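Local coordinates for protein gamma-glutamyl-gamma-aminobutyrate hydrolase PuuD (Escherichia coli, PDB 6VTV) that hydrolyses the gamma-glutamyl linkage of gamma-glutamyl-gamma-aminobutyrate, releasing 4-aminobutanoate and glutamate in the last step of the route from putrescine to 4-aminobutanoate, at residues G130-L136 and H187-V193; A38-G44 and F241-I245; P64-G68 and H251-K255; F115-L121 and L221-P227; L49-A54 and D93-L99. All coordinates share one frame; numbering follows the deposited sequence.

Overall arrangement
Contact 4 is the core of the chain: two parallel strands of the central sheet, entirely buried, carrying the predicted catalytic cysteine and histidine. Contact 2, also buried, lays two helices against that core without a cross-contact hydrogen bond, and Phe241 meets Phe115. Helix 235-254, one of the two, runs on to contact 3, about 15 Å away between centres, where chemistry turns to a salt bridge and a water near the surface. Contact 1, partly buried and across the chain's centre from contacts 2 and 3, is an antiparallel ribbon that leads into the manganese site and touches contact 4 through His187. Contact 5, largely buried, joins contact 4 by the salt bridge between Asp97 and Arg119.

Contact 1. Residues G130-L136 and H187-V193; sequences GSLHRKL and HGQGAKV. With MN (manganese (II) ion), chain D.
Leu132 and His133 pair with Ala191 and Gly190 in a two-stranded antiparallel ribbon, and the ribbon closes with a classic beta bulge in which Lys192 and Val193 both face Ser131. His133 N reaches Gly190 O at 2.6 Å and His133 O receives Gly190 N in return, making the hydrogen-bonded pair. At the bulge, Ser131 N donates to Val193 O while Ser131 O accepts from Lys192 N, each at 3.0 Å. Beyond the strands, Leu136 N meets Gly188 O almost straight, with an angle of 174° at the hydrogen. Ser131 OG adds a side-chain acceptor for Val193 N.

Lys192 and Leu136 make the nonpolar contact. Lys192 CG stands over one face of the His133 imidazole, 3.7 Å from its centroid, a CH-pi contact. With its CG anti to the backbone N (chi1 -177°), the lysine chain crosses the ring and then bends at chi3 toward Leu132 O. The Leu136 side chain packs over the backbone of Gly188 and Gln189, its CD1 3.3 Å from Gln189 O.

Charges and water fasten the outer edge. Water 1 donates to Leu132 O and accepts from Arg134 N and Lys192 NZ, while Lys192 NZ and Arg134 NH1 also form salt bridges to Glu85; Arg134 NH1 bonds Asn86 O as well.

The metal lies at the other end. His145, His161, Ser185 and Glu210 complete the protein ligands of manganese with His187. The imidazole of His187 is held from both nitrogens: ND1 donates to Gln189 O at 2.8 Å, and NE2 binds the manganese ion at 2.2 Å.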
# COMPACT_ATOMS: atom_id res chain seq x y z
N GLY B 130 25.36 10.18 -6.45
CA GLY B 130 25.97 10.67 -5.24
C GLY B 130 26.28 9.57 -4.25
O GLY B 130 26.19 8.37 -4.54
N SER B 131 26.67 9.99 -3.04
CA SER B 131 27.02 9.07 -1.97
C SER B 131 26.49 9.62 -0.65
O SER B 131 26.02 10.76 -0.57
CB SER B 131 28.54 8.86 -1.90
OG SER B 131 29.21 10.08 -1.63
N LEU B 132 26.58 8.79 0.39
CA LEU B 132 26.02 9.12 1.69
C LEU B 132 27.07 8.98 2.78
O LEU B 132 28.00 8.17 2.68
CB LEU B 132 24.83 8.23 2.03
CG LEU B 132 23.72 8.09 0.98
CD1 LEU B 132 22.68 7.09 1.46
CD2 LEU B 132 23.09 9.44 0.71
N HIS B 133 26.90 9.77 3.84
CA HIS B 133 27.58 9.52 5.10
C HIS B 133 26.86 8.39 5.81
O HIS B 133 25.65 8.48 6.06
CB HIS B 133 27.59 10.78 5.98
CG HIS B 133 28.53 11.84 5.52
ND1 HIS B 133 29.90 11.74 5.65
CD2 HIS B 133 28.30 13.05 4.94
CE1 HIS B 133 30.47 12.83 5.17
NE2 HIS B 133 29.52 13.64 4.74
N ARG B 134 27.58 7.32 6.13
CA ARG B 134 26.94 6.18 6.79
C ARG B 134 26.77 6.38 8.29
O ARG B 134 25.90 5.75 8.89
CB ARG B 134 27.72 4.90 6.51
CG ARG B 134 27.59 4.43 5.07
CD ARG B 134 28.74 3.53 4.65
NE ARG B 134 28.61 2.18 5.19
CZ ARG B 134 29.31 1.14 4.76
NH1 ARG B 134 30.18 1.28 3.77
NH2 ARG B 134 29.14 -0.06 5.32
N LYS B 135 27.58 7.25 8.90
CA LYS B 135 27.52 7.53 10.34
C LYS B 135 27.79 9.02 10.53
O LYS B 135 28.95 9.44 10.65
CB LYS B 135 28.51 6.68 11.12
CG LYS B 135 28.25 5.18 11.06
CD LYS B 135 27.04 4.78 11.89
CE LYS B 135 27.38 4.76 13.38
NZ LYS B 135 26.18 4.45 14.20
N LEU B 136 26.72 9.82 10.54
CA LEU B 136 26.88 11.25 10.81
C LEU B 136 27.47 11.50 12.19
O LEU B 136 28.20 12.48 12.38
CB LEU B 136 25.53 11.96 10.68
CG LEU B 136 24.89 12.01 9.29
CD1 LEU B 136 23.48 12.57 9.36
CD2 LEU B 136 25.74 12.83 8.33
N HIS B 187 17.66 11.30 11.40
CA HIS B 187 18.49 10.57 10.45
C HIS B 187 19.91 10.45 10.97
O HIS B 187 20.48 11.42 11.47
CB HIS B 187 18.48 11.26 9.08
CG HIS B 187 18.95 12.69 9.11
ND1 HIS B 187 20.15 13.09 8.56
CD2 HIS B 187 18.37 13.81 9.60
CE1 HIS B 187 20.29 14.39 8.73
NE2 HIS B 187 19.23 14.85 9.36
N GLY B 188 20.47 9.25 10.84
CA GLY B 188 21.85 8.99 11.20
C GLY B 188 22.75 8.96 9.99
O GLY B 188 23.98 8.89 10.12
N GLN B 189 22.15 9.00 8.81
CA GLN B 189 22.87 9.10 7.55
C GLN B 189 22.50 10.40 6.86
O GLN B 189 21.48 11.03 7.17
CB GLN B 189 22.57 7.90 6.64
CG GLN B 189 22.91 6.55 7.26
CD GLN B 189 23.05 5.45 6.23
OE1 GLN B 189 22.59 5.58 5.09
NE2 GLN B 189 23.70 4.36 6.61
N GLY B 190 23.34 10.81 5.92
CA GLY B 190 23.10 12.06 5.21
C GLY B 190 23.90 12.11 3.93
O GLY B 190 24.73 11.25 3.65
N ALA B 191 23.63 13.15 3.15
CA ALA B 191 24.31 13.33 1.87
C ALA B 191 25.79 13.62 2.09
O ALA B 191 26.15 14.48 2.91
CB ALA B 191 23.66 14.46 1.07
N LYS B 192 26.65 12.90 1.37
CA LYS B 192 28.08 13.15 1.41
C LYS B 192 28.50 13.89 0.15
O LYS B 192 28.81 15.09 0.19
CB LYS B 192 28.86 11.85 1.55
CG LYS B 192 30.37 12.03 1.67
CD LYS B 192 31.03 10.81 2.28
CE LYS B 192 30.80 9.57 1.42
NZ LYS B 192 31.36 8.34 2.06
N VAL B 193 28.51 13.19 -0.98
CA VAL B 193 28.75 13.78 -2.29
C VAL B 193 27.42 13.92 -3.00
O VAL B 193 26.64 12.96 -3.06
CB VAL B 193 29.74 12.94 -3.11
CG1 VAL B 193 29.64 13.28 -4.59
CG2 VAL B 193 31.16 13.16 -2.61
MN MN D . 18.93 16.93 10.09
O HOH W 1 30.04 6.76 4.27
O HOH W 2 16.80 17.00 9.23

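Contact 2. Residues A38-G44 and F241-I245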
# COMPACT_ATOMS: atom_id res chain seq x y z
N ALA B 38 -0.62 13.46 4.74
CA ALA B 38 -0.09 14.70 4.19
C ALA B 38 -0.45 14.85 2.72
O ALA B 38 -0.77 15.95 2.26
CB ALA B 38 1.42 14.76 4.40
N ILE B 39 -0.38 13.76 1.96
CA ILE B 39 -0.75 13.81 0.55
C ILE B 39 -2.24 14.11 0.40
O ILE B 39 -2.65 14.93 -0.43
CB ILE B 39 -0.37 12.49 -0.16
CG1 ILE B 39 1.14 12.42 -0.37
CG2 ILE B 39 -1.10 12.36 -1.49
CD1 ILE B 39 1.65 13.35 -1.45
N ILE B 40 -3.07 13.45 1.22
CA ILE B 40 -4.51 13.66 1.18
C ILE B 40 -4.84 15.13 1.43
O ILE B 40 -5.60 15.75 0.68
CB ILE B 40 -5.22 12.75 2.19
CG1 ILE B 40 -5.06 11.27 1.81
CG2 ILE B 40 -6.69 13.13 2.32
CD1 ILE B 40 -5.91 10.86 0.63
N HIS B 41 -4.26 15.70 2.50
CA HIS B 41 -4.56 17.08 2.86
C HIS B 41 -4.17 18.06 1.77
O HIS B 41 -4.79 19.11 1.62
CB HIS B 41 -3.86 17.43 4.17
CG HIS B 41 -4.28 18.75 4.74
ND1 HIS B 41 -3.60 19.92 4.49
CD2 HIS B 41 -5.30 19.09 5.56
CE1 HIS B 41 -4.18 20.92 5.12
NE2 HIS B 41 -5.22 20.44 5.78
N ALA B 42 -3.14 17.72 0.98
CA ALA B 42 -2.67 18.59 -0.09
C ALA B 42 -3.43 18.39 -1.40
O ALA B 42 -3.18 19.14 -2.35
CB ALA B 42 -1.17 18.38 -0.32
N GLY B 43 -4.32 17.41 -1.47
CA GLY B 43 -5.13 17.20 -2.65
C GLY B 43 -4.71 16.06 -3.55
O GLY B 43 -5.17 16.00 -4.69
N GLY B 44 -3.86 15.16 -3.07
CA GLY B 44 -3.43 14.05 -3.88
C GLY B 44 -4.24 12.78 -3.66
O GLY B 44 -4.90 12.62 -2.63
N PHE B 241 4.08 20.28 0.41
CA PHE B 241 3.13 19.34 -0.18
C PHE B 241 2.22 20.04 -1.18
O PHE B 241 1.84 19.45 -2.20
CB PHE B 241 2.33 18.64 0.91
CG PHE B 241 3.08 17.55 1.61
CD1 PHE B 241 3.24 16.30 1.03
CD2 PHE B 241 3.65 17.77 2.86
CE1 PHE B 241 3.94 15.30 1.68
CE2 PHE B 241 4.35 16.78 3.51
CZ PHE B 241 4.50 15.54 2.92
N GLU B 242 1.85 21.29 -0.90
CA GLU B 242 1.04 22.04 -1.86
C GLU B 242 1.80 22.24 -3.17
O GLU B 242 1.22 22.10 -4.26
CB GLU B 242 0.61 23.38 -1.26
CG GLU B 242 -0.70 23.32 -0.46
CD GLU B 242 -0.86 24.56 0.41
OE1 GLU B 242 -1.78 24.61 1.26
OE2 GLU B 242 -0.04 25.48 0.24
N GLY B 243 3.10 22.53 -3.08
CA GLY B 243 3.89 22.71 -4.29
C GLY B 243 4.08 21.42 -5.07
O GLY B 243 4.11 21.44 -6.31
N PHE B 244 4.20 20.30 -4.37
CA PHE B 244 4.30 19.00 -5.04
C PHE B 244 3.03 18.70 -5.84
O PHE B 244 3.10 18.33 -7.01
CB PHE B 244 4.57 17.91 -4.01
CG PHE B 244 4.55 16.52 -4.58
CD1 PHE B 244 5.23 16.22 -5.75
CD2 PHE B 244 3.85 15.51 -3.94
CE1 PHE B 244 5.21 14.95 -6.27
CE2 PHE B 244 3.83 14.23 -4.45
CZ PHE B 244 4.51 13.95 -5.62
N ILE B 245 1.87 18.86 -5.20
CA ILE B 245 0.61 18.55 -5.88
C ILE B 245 0.38 19.51 -7.04
O ILE B 245 -0.11 19.11 -8.10
CB ILE B 245 -0.55 18.59 -4.86
CG1 ILE B 245 -0.39 17.48 -3.83
CG2 ILE B 245 -1.88 18.43 -5.57
CD1 ILE B 245 -0.28 16.09 -4.43
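Ala38 and Phe241 meet where two helices of the alpha/beta fold cross; the axes of the segments 38-42 and 241-245 pass 9.2 Å apart at a crossing angle of -68°, and the earlier helix ends in a Schellman motif at Gly43. No hydrogen bond spans the interface, and its fit rests on rotamers. Phe241 has CG beside its own backbone N and anti to the carbonyl carbon (chi1 -78°), which presents one ring face to the neighbouring helix. Ala38 CB sits over that face, 3.6 Å from the centroid, in a CH-pi contact. One turn later, Ala42 CB rests on the root of the same side chain, 3.7 Å from Phe241 CB.

Ile39 leaves its helix alongside the interface, and only its CD1 end comes in. This methyl reaches the edge of the Phe244 ring, in the ring plane and 3.8 Å from Phe244 CE2, and also comes near the edge of Phe241. Phe244 uses a different first torsion from Phe241, with CG anti to the backbone N (chi1 174°), which brings its ring edge to Ile39 CD1. Around them, Tyr70 of strand 68-71 touches Ile39 and Phe241, Ile14 of strand 13-23 touches Ile39 and Phe244, and Phe115 meets Phe241 edge-to-face.

Ile245 spreads over the helix end: CG1 lies against Ala42 CB, and both CG1 and CG2 lie close to Ala42 O. The Schellman turn, in which Gly44 N donates to Ile39 O and Gly43 N to Ile40 O, brings the two glycines past this side chain. At its far tip, Ile245 CD1 packs 3.8 Å from Gly44 CA.

Contact 3. Residues P64-G68 and H251-K255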
# COMPACT_ATOMS: atom_id res chain seq x y z
N PRO B 64 2.53 5.52 -16.73
CA PRO B 64 1.58 6.47 -17.36
C PRO B 64 0.39 6.81 -16.49
O PRO B 64 -0.25 7.85 -16.72
CB PRO B 64 1.14 5.73 -18.63
CG PRO B 64 2.25 4.80 -18.93
CD PRO B 64 2.77 4.35 -17.60
N LYS B 65 0.06 5.99 -15.50
CA LYS B 65 -1.07 6.24 -14.62
C LYS B 65 -0.69 7.01 -13.36
O LYS B 65 -1.56 7.32 -12.55
CB LYS B 65 -1.73 4.91 -14.24
CG LYS B 65 -2.42 4.24 -15.42
CD LYS B 65 -2.58 2.74 -15.21
CE LYS B 65 -3.28 2.10 -16.40
NZ LYS B 65 -3.20 0.61 -16.37
N LEU B 66 0.59 7.32 -13.18
CA LEU B 66 1.06 8.08 -12.02
C LEU B 66 1.33 9.52 -12.43
O LEU B 66 2.04 9.78 -13.41
CB LEU B 66 2.33 7.45 -11.44
CG LEU B 66 2.23 5.98 -11.02
CD1 LEU B 66 3.59 5.44 -10.63
CD2 LEU B 66 1.24 5.83 -9.88
N ASP B 67 0.76 10.46 -11.67
CA ASP B 67 1.02 11.88 -11.87
C ASP B 67 2.13 12.40 -10.97
O ASP B 67 2.55 13.55 -11.13
CB ASP B 67 -0.26 12.69 -11.65
CG ASP B 67 -1.44 12.16 -12.44
OD1 ASP B 67 -1.30 11.95 -13.66
OD2 ASP B 67 -2.51 11.94 -11.83
N GLY B 68 2.60 11.59 -10.03
CA GLY B 68 3.68 12.00 -9.14
C GLY B 68 4.21 10.81 -8.38
O GLY B 68 3.51 9.81 -8.18
N HIS B 251 2.05 18.75 -14.37
CA HIS B 251 2.45 17.59 -15.16
C HIS B 251 1.28 17.01 -15.94
O HIS B 251 1.44 16.58 -17.08
CB HIS B 251 3.07 16.53 -14.25
CG HIS B 251 3.36 15.23 -14.94
ND1 HIS B 251 4.17 15.15 -16.06
CD2 HIS B 251 2.95 13.97 -14.68
CE1 HIS B 251 4.25 13.89 -16.45
NE2 HIS B 251 3.52 13.16 -15.64
N ILE B 252 0.09 17.00 -15.33
CA ILE B 252 -1.10 16.55 -16.04
C ILE B 252 -1.42 17.50 -17.19
O ILE B 252 -1.71 17.07 -18.31
CB ILE B 252 -2.29 16.44 -15.07
CG1 ILE B 252 -2.04 15.33 -14.05
CG2 ILE B 252 -3.59 16.19 -15.83
CD1 ILE B 252 -3.10 15.23 -12.98
N ALA B 253 -1.35 18.81 -16.93
CA ALA B 253 -1.58 19.78 -17.99
C ALA B 253 -0.49 19.71 -19.05
O ALA B 253 -0.77 19.84 -20.25
CB ALA B 253 -1.67 21.19 -17.40
N GLU B 254 0.76 19.50 -18.63
CA GLU B 254 1.85 19.37 -19.59
C GLU B 254 1.74 18.10 -20.41
O GLU B 254 2.24 18.04 -21.54
CB GLU B 254 3.20 19.42 -18.88
CG GLU B 254 3.62 20.81 -18.41
CD GLU B 254 4.06 21.69 -19.56
OE1 GLU B 254 5.00 21.31 -20.28
OE2 GLU B 254 3.46 22.77 -19.74
N LYS B 255 1.08 17.07 -19.87
CA LYS B 255 0.90 15.81 -20.58
C LYS B 255 -0.03 15.93 -21.78
O LYS B 255 -0.31 14.92 -22.43
CB LYS B 255 0.36 14.74 -19.63
CG LYS B 255 1.40 13.70 -19.26
CD LYS B 255 0.79 12.49 -18.59
CE LYS B 255 0.28 12.81 -17.20
NZ LYS B 255 0.24 11.59 -16.35
O HOH W 3 2.87 10.38 -15.80
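Asp67 and Lys255 form a salt bridge that ties the loop leading into strand 68-71 of this alpha/beta fold to Lys255, just past the end of helix 235-254. Lys255 NZ donates to Asp67 OD1 at 3.1 Å and meets that oxygen nearly along its C-O axis, the two side chains crossing at about a right angle. The lysine is poorly ordered.

Ile252 supplies the apolar part of the first shell. Its CD1 lies 3.5 Å from Asp67 CG, with CG1 close by near OD1, so the carboxylate is packed against hydrocarbon as well as paired with a charge. His251 brings its CD2 to 3.6 Å from Asp67 O; CG anti to the backbone N (chi1 173°) turns the ring to the loop. A single water completes the link between loop and helix. Lying in the plane of the His251 ring, water 3 is 2.9 Å from His251 NE2, donates to Leu66 O at 2.6 Å and, in the modelled position of the lysine, accepts from Lys255 NZ.

The next layer fixes these groups. Lys255 N closes the last helical turn on His251 O. Ile112 and Pro113 lie against the His251 side chain, and Lys65 packs on Val13 of the second subunit. The hold on Asp67 OD1 is less certain because of the lysine's disorder, while Asp67 OD2 accepts a hydrogen bond from Val13 N of its own chain.

Contact 4. Residues F115-L121 and L221-P227; sequences FAICRGL and LGVQWHP
Strand residues 115-117 and 221-223 run parallel, 14° apart, and are laced by Ala116 N to Leu221 O, Val223 N to Ala116 O and Cys118 N to Val223 O, the last at 2.7 Å. Just past the strand, Cys118 takes the N-cap position with phi 55°, the strained nucleophile-elbow conformation familiar in class I glutamine amidotransferases. This is the predicted nucleophile. Its SG, anti to the backbone N (chi1 -172°), lies 3.5 Å from His226 NE2, also a predicted catalytic residue, and as near to Gln224 NE2. His226 ND1 is hydrogen-bonded to Glu228 OE2, consistent with a Cys-His-Glu triad, and Ile117 CG2 lies over one face of its ring.

Apolar side chains cover the face carrying Phe115 and Ile117. Phe115 lies alongside Leu221, CE1 to CD2 3.8 Å, and its CZ passes Pro227 CG. Ile117 reaches toward the Pro227 ring, its CD1 3.8 Å from Pro227 CD. From the other face, Leu121 CD1 rests over the backbone at Gly222 O, and its CD2 crosses to Gln224 OE1 at 3.4 Å.

Strand 114-117 continues the parallel sheet to strand 68-71 through bonds of Phe115 and Ile117 to Leu71, and strand 220-223 passes antiparallel beside 209-214. Helix 235-254 packs on the Phe115 face through Leu240 and Phe241, while helix 119-127, which follows directly after Cys118, packs on the other face, that of Ala116 and Gly222, through Leu121.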
# COMPACT_ATOMS: atom_id res chain seq x y z
N PHE B 115 8.60 13.87 -4.97
CA PHE B 115 8.80 14.46 -3.65
C PHE B 115 9.32 13.38 -2.72
O PHE B 115 8.64 12.37 -2.50
CB PHE B 115 7.50 15.07 -3.11
CG PHE B 115 7.69 15.85 -1.83
CD1 PHE B 115 8.80 16.66 -1.66
CD2 PHE B 115 6.76 15.78 -0.81
CE1 PHE B 115 8.98 17.38 -0.50
CE2 PHE B 115 6.93 16.50 0.36
CZ PHE B 115 8.05 17.30 0.51
N ALA B 116 10.51 13.59 -2.19
CA ALA B 116 11.22 12.58 -1.41
C ALA B 116 11.50 13.10 -0.00
O ALA B 116 11.85 14.27 0.18
CB ALA B 116 12.53 12.19 -2.10
N ILE B 117 11.34 12.22 0.99
CA ILE B 117 11.45 12.58 2.40
C ILE B 117 12.48 11.67 3.06
O ILE B 117 12.37 10.44 2.97
CB ILE B 117 10.09 12.47 3.12
CG1 ILE B 117 9.12 13.52 2.59
CG2 ILE B 117 10.28 12.60 4.63
CD1 ILE B 117 7.76 13.49 3.26
N CYS B 118 13.47 12.28 3.71
CA CYS B 118 14.47 11.59 4.53
C CYS B 118 15.19 10.51 3.73
O CYS B 118 16.12 10.80 2.98
CB CYS B 118 13.82 11.01 5.79
SG CYS B 118 14.99 10.33 7.00
N ARG B 119 14.78 9.24 3.89
CA ARG B 119 15.38 8.18 3.08
C ARG B 119 15.17 8.44 1.60
O ARG B 119 16.02 8.06 0.78
CB ARG B 119 14.79 6.82 3.47
CG ARG B 119 15.53 5.65 2.84
CD ARG B 119 14.60 4.46 2.65
NE ARG B 119 15.30 3.19 2.85
CZ ARG B 119 15.84 2.48 1.88
NH1 ARG B 119 15.78 2.90 0.62
NH2 ARG B 119 16.45 1.33 2.16
N GLY B 120 14.06 9.07 1.23
CA GLY B 120 13.83 9.40 -0.17
C GLY B 120 14.88 10.36 -0.71
O GLY B 120 15.35 10.19 -1.84
N LEU B 121 15.23 11.38 0.07
CA LEU B 121 16.31 12.28 -0.34
C LEU B 121 17.60 11.50 -0.55
O LEU B 121 18.31 11.70 -1.55
CB LEU B 121 16.51 13.38 0.70
CG LEU B 121 17.77 14.25 0.57
CD1 LEU B 121 17.46 15.70 0.92
CD2 LEU B 121 18.92 13.74 1.44
N LEU B 221 12.11 17.07 -5.95
CA LEU B 221 12.59 17.67 -4.71
C LEU B 221 12.74 16.62 -3.62
O LEU B 221 11.88 15.74 -3.47
CB LEU B 221 11.64 18.77 -4.24
CG LEU B 221 11.89 19.37 -2.85
CD1 LEU B 221 13.17 20.19 -2.84
CD2 LEU B 221 10.70 20.21 -2.41
N GLY B 222 13.83 16.71 -2.87
CA GLY B 222 14.01 15.87 -1.70
C GLY B 222 14.37 16.72 -0.50
O GLY B 222 15.09 17.71 -0.61
N VAL B 223 13.85 16.33 0.66
CA VAL B 223 14.17 16.98 1.93
C VAL B 223 14.60 15.92 2.92
O VAL B 223 14.12 14.78 2.90
CB VAL B 223 12.98 17.81 2.48
CG1 VAL B 223 12.54 18.86 1.47
CG2 VAL B 223 11.82 16.91 2.86
N GLN B 224 15.54 16.29 3.79
CA GLN B 224 16.08 15.35 4.77
C GLN B 224 15.22 15.25 6.02
O GLN B 224 15.26 14.22 6.71
CB GLN B 224 17.51 15.75 5.13
CG GLN B 224 18.22 14.81 6.10
CD GLN B 224 18.43 13.42 5.52
OE1 GLN B 224 19.36 13.19 4.74
NE2 GLN B 224 17.57 12.48 5.90
N TRP B 225 14.44 16.29 6.33
CA TRP B 225 13.58 16.28 7.50
C TRP B 225 12.26 15.58 7.17
O TRP B 225 12.10 14.98 6.11
CB TRP B 225 13.38 17.70 8.03
CG TRP B 225 12.74 18.64 7.05
CD1 TRP B 225 11.42 18.95 6.95
CD2 TRP B 225 13.41 19.44 6.07
NE1 TRP B 225 11.21 19.87 5.96
CE2 TRP B 225 12.42 20.19 5.40
CE3 TRP B 225 14.75 19.59 5.68
CZ2 TRP B 225 12.73 21.08 4.37
CZ3 TRP B 225 15.05 20.47 4.66
CH2 TRP B 225 14.05 21.20 4.01
N HIS B 226 11.29 15.67 8.08
CA HIS B 226 10.02 14.96 7.97
C HIS B 226 8.88 15.97 7.94
O HIS B 226 8.27 16.27 8.98
CB HIS B 226 9.84 13.97 9.12
CG HIS B 226 10.62 12.71 8.96
ND1 HIS B 226 10.02 11.49 8.72
CD2 HIS B 226 11.95 12.47 9.00
CE1 HIS B 226 10.94 10.55 8.62
NE2 HIS B 226 12.12 11.12 8.79
N PRO B 227 8.55 16.52 6.76
CA PRO B 227 7.42 17.45 6.67
C PRO B 227 6.06 16.77 6.76
O PRO B 227 5.05 17.46 6.92
CB PRO B 227 7.62 18.11 5.31
CG PRO B 227 8.33 17.07 4.50
CD PRO B 227 9.19 16.28 5.46

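Contact 5. Residues L49-A54 and D93-L99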
# COMPACT_ATOMS: atom_id res chain seq x y z
N LEU B 49 2.78 1.44 -3.63
CA LEU B 49 3.44 0.62 -4.64
C LEU B 49 4.28 -0.46 -3.98
O LEU B 49 5.29 -0.15 -3.33
CB LEU B 49 4.32 1.49 -5.54
CG LEU B 49 3.66 2.75 -6.11
CD1 LEU B 49 4.67 3.60 -6.86
CD2 LEU B 49 2.48 2.38 -7.00
N PRO B 50 3.91 -1.74 -4.11
CA PRO B 50 4.74 -2.81 -3.55
C PRO B 50 6.04 -2.97 -4.32
O PRO B 50 6.18 -2.56 -5.47
CB PRO B 50 3.86 -4.06 -3.69
CG PRO B 50 2.49 -3.56 -4.04
CD PRO B 50 2.67 -2.24 -4.71
N HIS B 51 7.01 -3.61 -3.65
CA HIS B 51 8.34 -3.79 -4.22
C HIS B 51 8.34 -4.67 -5.46
O HIS B 51 9.25 -4.56 -6.29
CB HIS B 51 9.29 -4.37 -3.17
CG HIS B 51 9.51 -3.47 -2.00
ND1 HIS B 51 10.15 -3.89 -0.85
CD2 HIS B 51 9.19 -2.17 -1.80
CE1 HIS B 51 10.20 -2.89 0.01
NE2 HIS B 51 9.63 -1.83 -0.54
N ALA B 52 7.34 -5.55 -5.60
CA ALA B 52 7.27 -6.40 -6.79
C ALA B 52 7.06 -5.59 -8.06
O ALA B 52 7.37 -6.09 -9.15
CB ALA B 52 6.15 -7.43 -6.64
N LEU B 53 6.55 -4.37 -7.95
CA LEU B 53 6.36 -3.51 -9.12
C LEU B 53 7.67 -3.02 -9.71
O LEU B 53 7.65 -2.42 -10.79
CB LEU B 53 5.48 -2.32 -8.74
CG LEU B 53 4.07 -2.69 -8.30
CD1 LEU B 53 3.22 -1.44 -8.14
CD2 LEU B 53 3.43 -3.65 -9.29
N ALA B 54 8.80 -3.26 -9.04
CA ALA B 54 10.09 -2.91 -9.62
C ALA B 54 10.40 -3.72 -10.87
O ALA B 54 11.33 -3.37 -11.60
CB ALA B 54 11.20 -3.11 -8.58
N ASP B 93 16.80 -2.52 3.39
CA ASP B 93 15.57 -2.87 2.68
C ASP B 93 15.91 -2.98 1.21
O ASP B 93 15.63 -2.07 0.42
CB ASP B 93 14.48 -1.83 2.94
CG ASP B 93 13.11 -2.27 2.42
OD1 ASP B 93 12.10 -1.66 2.84
OD2 ASP B 93 13.04 -3.22 1.62
N PRO B 94 16.53 -4.09 0.80
CA PRO B 94 16.95 -4.22 -0.61
C PRO B 94 15.79 -4.12 -1.59
O PRO B 94 15.98 -3.61 -2.70
CB PRO B 94 17.61 -5.60 -0.65
CG PRO B 94 18.04 -5.85 0.77
CD PRO B 94 16.95 -5.25 1.60
N GLY B 95 14.60 -4.59 -1.21
CA GLY B 95 13.46 -4.48 -2.11
C GLY B 95 13.07 -3.05 -2.38
O GLY B 95 12.80 -2.68 -3.53
N ARG B 96 13.03 -2.21 -1.34
CA ARG B 96 12.73 -0.80 -1.54
C ARG B 96 13.83 -0.12 -2.36
O ARG B 96 13.53 0.71 -3.23
CB ARG B 96 12.54 -0.09 -0.20
CG ARG B 96 12.76 1.41 -0.29
CD ARG B 96 11.79 2.21 0.55
NE ARG B 96 11.92 3.64 0.28
CZ ARG B 96 11.27 4.59 0.94
NH1 ARG B 96 10.44 4.28 1.92
NH2 ARG B 96 11.47 5.86 0.62
N ASP B 97 15.09 -0.46 -2.08
CA ASP B 97 16.20 0.04 -2.89
C ASP B 97 15.96 -0.23 -4.37
O ASP B 97 16.11 0.65 -5.21
CB ASP B 97 17.51 -0.60 -2.44
CG ASP B 97 18.06 0.01 -1.17
OD1 ASP B 97 17.45 0.97 -0.65
OD2 ASP B 97 19.11 -0.47 -0.69
N LEU B 98 15.58 -1.47 -4.69
CA LEU B 98 15.34 -1.84 -6.08
C LEU B 98 14.23 -0.99 -6.70
O LEU B 98 14.39 -0.44 -7.79
CB LEU B 98 14.99 -3.33 -6.16
CG LEU B 98 15.21 -4.03 -7.50
CD1 LEU B 98 16.70 -4.09 -7.84
CD2 LEU B 98 14.61 -5.42 -7.46
N LEU B 99 13.10 -0.88 -6.00
CA LEU B 99 11.97 -0.11 -6.53
C LEU B 99 12.29 1.38 -6.59
O LEU B 99 11.96 2.05 -7.57
CB LEU B 99 10.72 -0.36 -5.69
CG LEU B 99 9.48 0.44 -6.10
CD1 LEU B 99 9.06 0.09 -7.52
CD2 LEU B 99 8.33 0.20 -5.12
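Leu99 CD2 packs against the carbonyls of Leu49 and Pro50, 3.5 Å from both Leu49 O and Pro50 O. The methyl is placed there with CG anti to the backbone N (chi1 177°).

His51 carries the larger contact. It lays one ring face on the helix start, with Arg96 N 3.2 Å above the ring plane and Gly95 C also over that face, while Leu99 CD2 comes near the edge. Its NE2 is 3.4 Å from Arg96 CB and is hydrogen-bonded to Met18 O, which would hold the ring's rotation. His51 CE1 lies 3.3 Å from Asp93 OD2. Asp93 is the N-cap residue of helix 94-109, its OD2 accepting from Arg96 N, and its OD1 in turn takes Arg20 N.

Leu53 touches Leu99 CD1 lightly. Ala54, closing the 3-10 turn, has its CB 3.7 Å from Leu99 CA and near Leu98.

The turn thus links strand 45-49 to helix 56-62 and lies against the N-terminal end of helix 94-109. Arg96 runs past strand 13-23 to Pro72 O and Glu123 of helix 119-127, while Pro50, Ala52 and Leu53 pack on the second subunit.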